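Local structure of C3-degrading proteinase (CppA protein) (Streptococcus pneumoniae, 3E0R) at residues Arg11-Leu16 with Lys200-Glu205; Leu77-Glu82 with Ile146-Phe151. The protein probably degrades complement component C3 as a streptococcal proteinase whose N- and C-terminal regions both belong to the glyoxalase clan. One frame throughout, in Å; residues are numbered along the deposited sequence.

Overall arrangement
From the N terminus the chain enters strand 9-18, which carries Arg11-Leu16, and later reaches Leu77-Glu82 at the end of strand 74-81. Residues Ile146-Phe151 then lead into strand 151-159 and close contact 2 across 63 intervening residues. The chain goes on to strand 196-203, whose end, with the residues just after it, forms Lys200-Glu205 and returns to Arg11-Leu16, closing contact 1; contact 2 is thus nested inside the loop of contact 1. Each contact joins the CppA N-terminal region to the CppA C-terminal region, contact 1 in an eight-stranded mixed sheet and contact 2 in a seven-stranded one. Their centres lie about 18 Å apart, and the two touch where Pro14 CG packs 4.1 Å from Leu77 CD1.

Contact 1 of 2, residues Arg11-Leu16 with Lys200-Glu205; sequences RIIPTL and KFLVNE
Two neighbouring antiparallel strands of an eight-stranded mixed sheet meet here, Arg11 lying opposite Leu202, Ile12 opposite Phe201 and Ile13 opposite Lys200. The short segments run at 160° to each other, with their axes 4.8 Å apart at closest approach. Ile13 and Lys200 form a hydrogen-bonded pair gripped twice: Ile13 N reaches Lys200 O at 2.8 Å, and Lys200 N gives its hydrogen to Ile13 O at 2.7 Å. At the Arg11-Leu202 pair the grip is uneven, since Leu202 N binds Arg11 O at 3.0 Å whereas the return bond from Arg11 N to Leu202 O is weak. Between them, at the non-hydrogen-bonded pair, the CA-H of Ile12 approaches Lys200 O.

This pairing places a strand of the CppA N-terminal region beside one of the C-terminal region in the middle of the sheet, with strand 53-59 flanking the first and strand 238-243 the second. On the face bearing Arg11, Ile13 and Leu202, the arginine runs alongside the leucine; its bend at chi3 (77°) turns the guanidinium so that one face lies over Leu202 CD1, with NH1 3.5 Å from that methyl. Arg11 NE is hydrogen-bonded to Glu53 O. Ile13 CD1 comes within 4.1 Å of Leu202 CD1, while the far end of Lys200 leads away from strand 9-18 and makes a cation-pi contact with Trp240. On the other face, Ile12 and Phe201 point the same way. The ring meets the isoleucine obliquely along its CD1-CE1 side, with Phe201 CD1 4.0 Å from Ile12 CG1 and CE1 near both isoleucine methyls. Phe201 also stacks on Phe241.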
loop_
_atom_site.group_PDB
_atom_site.type_symbol
_atom_site.label_atom_id
_atom_site.label_comp_id
_atom_site.label_asym_id
_atom_site.label_seq_id
_atom_site.Cartn_x
_atom_site.Cartn_y
_atom_site.Cartn_z
ATOM N N ARG A 11 9.114 7.311 -6.087
ATOM C CA ARG A 11 8.005 6.430 -5.802
ATOM C C ARG A 11 8.069 5.872 -4.379
ATOM O O ARG A 11 9.122 5.617 -3.869
ATOM C CB ARG A 11 8.014 5.277 -6.790
ATOM C CG ARG A 11 6.694 4.482 -6.826
ATOM C CD ARG A 11 6.518 3.763 -8.200
ATOM N NE ARG A 11 7.349 2.577 -8.289
ATOM C CZ ARG A 11 8.483 2.452 -9.009
ATOM N NH1 ARG A 11 9.122 1.275 -8.963
ATOM N NH2 ARG A 11 8.970 3.436 -9.776
ATOM N N ILE A 12 6.908 5.685 -3.752
ATOM C CA ILE A 12 6.793 5.043 -2.439
ATOM C C ILE A 12 6.111 3.698 -2.607
ATOM O O ILE A 12 5.004 3.603 -3.214
ATOM C CB ILE A 12 6.047 5.934 -1.406
ATOM C CG1 ILE A 12 6.620 7.377 -1.425
ATOM C CG2 ILE A 12 6.152 5.323 0.019
ATOM C CD1 ILE A 12 5.921 8.357 -0.476
ATOM N N ILE A 13 6.791 2.638 -2.129
ATOM C CA ILE A 13 6.256 1.260 -2.161
ATOM C C ILE A 13 6.031 0.698 -0.717
ATOM O O ILE A 13 6.986 0.491 0.052
ATOM C CB ILE A 13 7.139 0.319 -2.976
ATOM C CG1 ILE A 13 7.398 0.894 -4.384
ATOM C CG2 ILE A 13 6.518 -1.050 -3.152
ATOM C CD1 ILE A 13 8.795 0.670 -4.841
ATOM N N PRO A 14 4.747 0.486 -0.354
ATOM C CA PRO A 14 4.382 -0.148 0.898
ATOM C C PRO A 14 4.594 -1.650 0.815
ATOM O O PRO A 14 4.534 -2.229 -0.288
ATOM C CB PRO A 14 2.919 0.170 1.035
ATOM C CG PRO A 14 2.446 0.342 -0.420
ATOM C CD PRO A 14 3.575 0.848 -1.191
ATOM N N THR A 15 4.983 -2.223 1.963
ATOM C CA THR A 15 5.036 -3.655 2.204
ATOM C C THR A 15 4.001 -3.917 3.272
ATOM O O THR A 15 4.069 -3.349 4.376
ATOM C CB THR A 15 6.414 -4.179 2.737
ATOM O OG1 THR A 15 7.448 -3.944 1.755
ATOM C CG2 THR A 15 6.314 -5.705 3.121
ATOM N N LEU A 16 3.042 -4.775 2.913
ATOM C CA LEU A 16 2.046 -5.314 3.823
ATOM C C LEU A 16 2.428 -6.755 4.161
ATOM O O LEU A 16 2.764 -7.555 3.276
ATOM C CB LEU A 16 0.647 -5.255 3.186
ATOM C CG LEU A 16 0.156 -3.861 2.728
ATOM C CD1 LEU A 16 -1.290 -3.952 2.177
ATOM C CD2 LEU A 16 0.220 -2.769 3.864
ATOM N N LYS A 200 9.114 1.706 1.242
ATOM C CA LYS A 200 10.344 1.894 0.495
ATOM C C LYS A 200 10.283 3.156 -0.353
ATOM O O LYS A 200 9.318 3.376 -1.061
ATOM C CB LYS A 200 10.613 0.703 -0.397
ATOM C CG LYS A 200 11.946 0.776 -1.061
ATOM C CD LYS A 200 12.086 -0.020 -2.274
ATOM C CE LYS A 200 12.619 -1.374 -1.980
ATOM N NZ LYS A 200 12.978 -1.533 -0.562
ATOM N N PHE A 201 11.309 3.995 -0.256
ATOM C CA PHE A 201 11.387 5.229 -1.003
ATOM C C PHE A 201 12.455 5.101 -2.080
ATOM O O PHE A 201 13.645 4.924 -1.781
ATOM C CB PHE A 201 11.705 6.401 -0.067
ATOM C CG PHE A 201 10.756 6.509 1.074
ATOM C CD1 PHE A 201 9.741 7.432 1.062
ATOM C CD2 PHE A 201 10.892 5.691 2.180
ATOM C CE1 PHE A 201 8.858 7.510 2.111
ATOM C CE2 PHE A 201 10.050 5.778 3.219
ATOM C CZ PHE A 201 8.994 6.678 3.174
ATOM N N LEU A 202 12.017 5.144 -3.327
ATOM C CA LEU A 202 12.926 5.246 -4.442
ATOM C C LEU A 202 13.178 6.735 -4.722
ATOM O O LEU A 202 12.235 7.523 -4.852
ATOM C CB LEU A 202 12.364 4.528 -5.657
ATOM C CG LEU A 202 12.083 3.029 -5.563
ATOM C CD1 LEU A 202 11.783 2.497 -6.968
ATOM C CD2 LEU A 202 13.243 2.250 -4.980
ATOM N N VAL A 203 14.449 7.105 -4.806
ATOM C CA VAL A 203 14.916 8.505 -4.799
ATOM C C VAL A 203 15.814 8.723 -5.997
ATOM O O VAL A 203 16.396 7.760 -6.501
ATOM C CB VAL A 203 15.702 8.913 -3.478
ATOM C CG1 VAL A 203 14.794 8.897 -2.273
ATOM C CG2 VAL A 203 16.908 8.004 -3.223
ATOM N N ASN A 204 15.846 9.972 -6.475
ATOM C CA ASN A 204 16.690 10.429 -7.586
ATOM C C ASN A 204 18.198 10.094 -7.392
ATOM O O ASN A 204 18.830 9.455 -8.239
ATOM C CB ASN A 204 16.507 11.970 -7.791
ATOM C CG ASN A 204 16.941 12.787 -6.525
ATOM O OD1 ASN A 204 16.827 12.269 -5.383
ATOM N ND2 ASN A 204 17.511 14.011 -6.723
ATOM N N GLU A 205 18.746 10.548 -6.264
ATOM C CA GLU A 205 20.109 10.255 -5.848
ATOM C C GLU A 205 20.019 9.975 -4.366
ATOM O O GLU A 205 19.292 10.659 -3.654
ATOM C CB GLU A 205 21.042 11.447 -6.112
ATOM C CG GLU A 205 22.528 11.076 -5.950
ATOM C CD GLU A 205 23.444 12.287 -5.712
ATOM O OE1 GLU A 205 23.238 13.331 -6.401
ATOM O OE2 GLU A 205 24.383 12.173 -4.853
#

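Contact 2 of 2, residues Leu77-Glu82 with Ile146-Phe151; sequences LIVKVE and ISLSKF
Val81 faces Phe151 as an antiparallel non-hydrogen-bonded pair with their CA atoms 4.4 Å apart, and just beyond it Glu82 N makes a nearly straight bond (177°) to Lys150 O at 3.0 Å. On the other side of the pair, Phe151 CA-H approaches Lys80 O. That carbonyl also accepts a hydrogen bond from a water, which in turn accepts one from Lys150 NZ, joining the two segments a second time. Lys150 NZ has a salt bridge to Glu152, and the Glu82 carboxylate stays beyond salt-bridge distance; the aliphatic parts of these two do meet, Glu82 CB lying 3.7 Å from Lys150 CG.

Here the loop before strand 151-159 enters the seven-stranded mixed sheet, taking its place beside the end of strand 74-81. With CG between its backbone N and carbonyl carbon (chi1 70°), Phe151 carries its ring to Val79 and meets it obliquely, the valine CG1 lying 3.6 Å from Phe151 CD1. Leu148 crosses Val81 at about a right angle: its CD2 touches both valine methyls, with Val81 CG2 at 3.7 Å. Helix 84-91 adds Glu86 and Ile90 against Leu148.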
loop_
_atom_site.group_PDB
_atom_site.type_symbol
_atom_site.label_atom_id
_atom_site.label_comp_id
_atom_site.label_asym_id
_atom_site.label_seq_id
_atom_site.Cartn_x
_atom_site.Cartn_y
_atom_site.Cartn_z
ATOM N N LEU A 77 -5.471 1.442 1.734
ATOM C CA LEU A 77 -4.676 1.471 0.509
ATOM C C LEU A 77 -5.527 1.985 -0.593
ATOM O O LEU A 77 -6.627 1.494 -0.793
ATOM C CB LEU A 77 -4.208 0.071 0.111
ATOM C CG LEU A 77 -3.020 -0.056 -0.889
ATOM C CD1 LEU A 77 -1.691 0.363 -0.278
ATOM C CD2 LEU A 77 -2.962 -1.511 -1.415
ATOM N N ILE A 78 -5.007 2.944 -1.345
ATOM C CA ILE A 78 -5.735 3.613 -2.428
ATOM C C ILE A 78 -5.062 3.290 -3.754
ATOM O O ILE A 78 -3.882 3.482 -3.942
ATOM C CB ILE A 78 -5.866 5.114 -2.173
ATOM C CG1 ILE A 78 -6.422 5.356 -0.756
ATOM C CG2 ILE A 78 -6.776 5.803 -3.243
ATOM C CD1 ILE A 78 -6.411 6.772 -0.358
ATOM N N VAL A 79 -5.836 2.694 -4.641
ATOM C CA VAL A 79 -5.346 2.242 -5.949
ATOM C C VAL A 79 -6.083 3.069 -6.968
ATOM O O VAL A 79 -7.266 2.911 -7.151
ATOM C CB VAL A 79 -5.593 0.746 -6.150
ATOM C CG1 VAL A 79 -5.054 0.276 -7.503
ATOM C CG2 VAL A 79 -4.972 -0.071 -4.959
ATOM N N LYS A 80 -5.385 4.024 -7.540
ATOM C CA LYS A 80 -5.945 4.894 -8.554
ATOM C C LYS A 80 -5.660 4.282 -9.881
ATOM O O LYS A 80 -4.503 4.223 -10.274
ATOM C CB LYS A 80 -5.279 6.256 -8.509
ATOM C CG LYS A 80 -5.727 7.243 -9.643
ATOM C CD LYS A 80 -4.849 8.518 -9.590
ATOM C CE LYS A 80 -5.452 9.649 -10.382
ATOM N NZ LYS A 80 -6.340 9.076 -11.404
ATOM N N VAL A 81 -6.705 3.816 -10.556
ATOM C CA VAL A 81 -6.614 3.166 -11.849
ATOM C C VAL A 81 -6.740 4.203 -12.978
ATOM O O VAL A 81 -7.574 5.108 -12.921
ATOM C CB VAL A 81 -7.695 2.069 -11.947
ATOM C CG1 VAL A 81 -7.810 1.470 -13.360
ATOM C CG2 VAL A 81 -7.423 1.010 -10.942
ATOM N N GLU A 82 -5.891 4.070 -13.994
ATOM C CA GLU A 82 -5.948 4.931 -15.207
ATOM C C GLU A 82 -7.228 4.774 -16.092
ATOM O O GLU A 82 -7.909 5.758 -16.334
ATOM C CB GLU A 82 -4.715 4.679 -16.105
ATOM C CG GLU A 82 -4.633 5.559 -17.339
ATOM C CD GLU A 82 -4.417 7.017 -16.959
ATOM O OE1 GLU A 82 -3.990 7.255 -15.801
ATOM O OE2 GLU A 82 -4.649 7.912 -17.818
ATOM N N ILE A 146 -8.855 -8.920 -17.201
ATOM C CA ILE A 146 -9.060 -8.078 -15.994
ATOM C C ILE A 146 -7.824 -7.305 -15.563
ATOM O O ILE A 146 -7.904 -6.388 -14.734
ATOM C CB ILE A 146 -9.551 -8.861 -14.742
ATOM C CG1 ILE A 146 -8.434 -9.791 -14.208
ATOM C CG2 ILE A 146 -10.921 -9.567 -15.042
ATOM C CD1 ILE A 146 -8.626 -10.228 -12.778
ATOM N N SER A 147 -6.668 -7.676 -16.093
ATOM C CA SER A 147 -5.436 -7.063 -15.659
ATOM C C SER A 147 -5.507 -5.548 -15.726
ATOM O O SER A 147 -5.936 -5.004 -16.735
ATOM C CB SER A 147 -4.255 -7.622 -16.437
ATOM O OG SER A 147 -3.884 -8.875 -15.868
ATOM N N LEU A 148 -5.139 -4.892 -14.611
ATOM C CA LEU A 148 -5.015 -3.431 -14.551
ATOM C C LEU A 148 -3.787 -3.082 -15.351
ATOM O O LEU A 148 -2.699 -3.548 -15.036
ATOM C CB LEU A 148 -4.866 -2.900 -13.114
ATOM C CG LEU A 148 -6.098 -2.968 -12.198
ATOM C CD1 LEU A 148 -5.779 -2.458 -10.805
ATOM C CD2 LEU A 148 -7.349 -2.238 -12.777
ATOM N N SER A 149 -3.969 -2.268 -16.389
ATOM C CA SER A 149 -2.849 -1.849 -17.236
ATOM C C SER A 149 -1.895 -0.870 -16.544
ATOM O O SER A 149 -0.693 -1.096 -16.562
ATOM C CB SER A 149 -3.325 -1.289 -18.573
ATOM O OG SER A 149 -3.794 0.034 -18.410
ATOM N N LYS A 150 -2.461 0.195 -15.951
ATOM C CA LYS A 150 -1.750 1.199 -15.135
ATOM C C LYS A 150 -2.559 1.627 -13.876
ATOM O O LYS A 150 -3.734 1.975 -13.930
ATOM C CB LYS A 150 -1.326 2.401 -15.978
ATOM C CG LYS A 150 -1.205 3.774 -15.273
ATOM C CD LYS A 150 -0.025 3.921 -14.333
ATOM C CE LYS A 150 0.369 5.370 -14.054
ATOM N NZ LYS A 150 -0.582 6.124 -13.210
ATOM N N PHE A 151 -1.879 1.585 -12.739
ATOM C CA PHE A 151 -2.388 2.130 -11.478
ATOM C C PHE A 151 -1.239 2.733 -10.638
ATOM O O PHE A 151 -0.053 2.469 -10.868
ATOM C CB PHE A 151 -3.225 1.081 -10.676
ATOM C CG PHE A 151 -2.418 -0.048 -10.080
ATOM C CD1 PHE A 151 -1.766 0.101 -8.861
ATOM C CD2 PHE A 151 -2.305 -1.265 -10.722
ATOM C CE1 PHE A 151 -1.003 -0.900 -8.321
ATOM C CE2 PHE A 151 -1.529 -2.297 -10.188
ATOM C CZ PHE A 151 -0.879 -2.107 -9.000
HETATM O O HOH W 1 -3.249 5.543 -12.092
#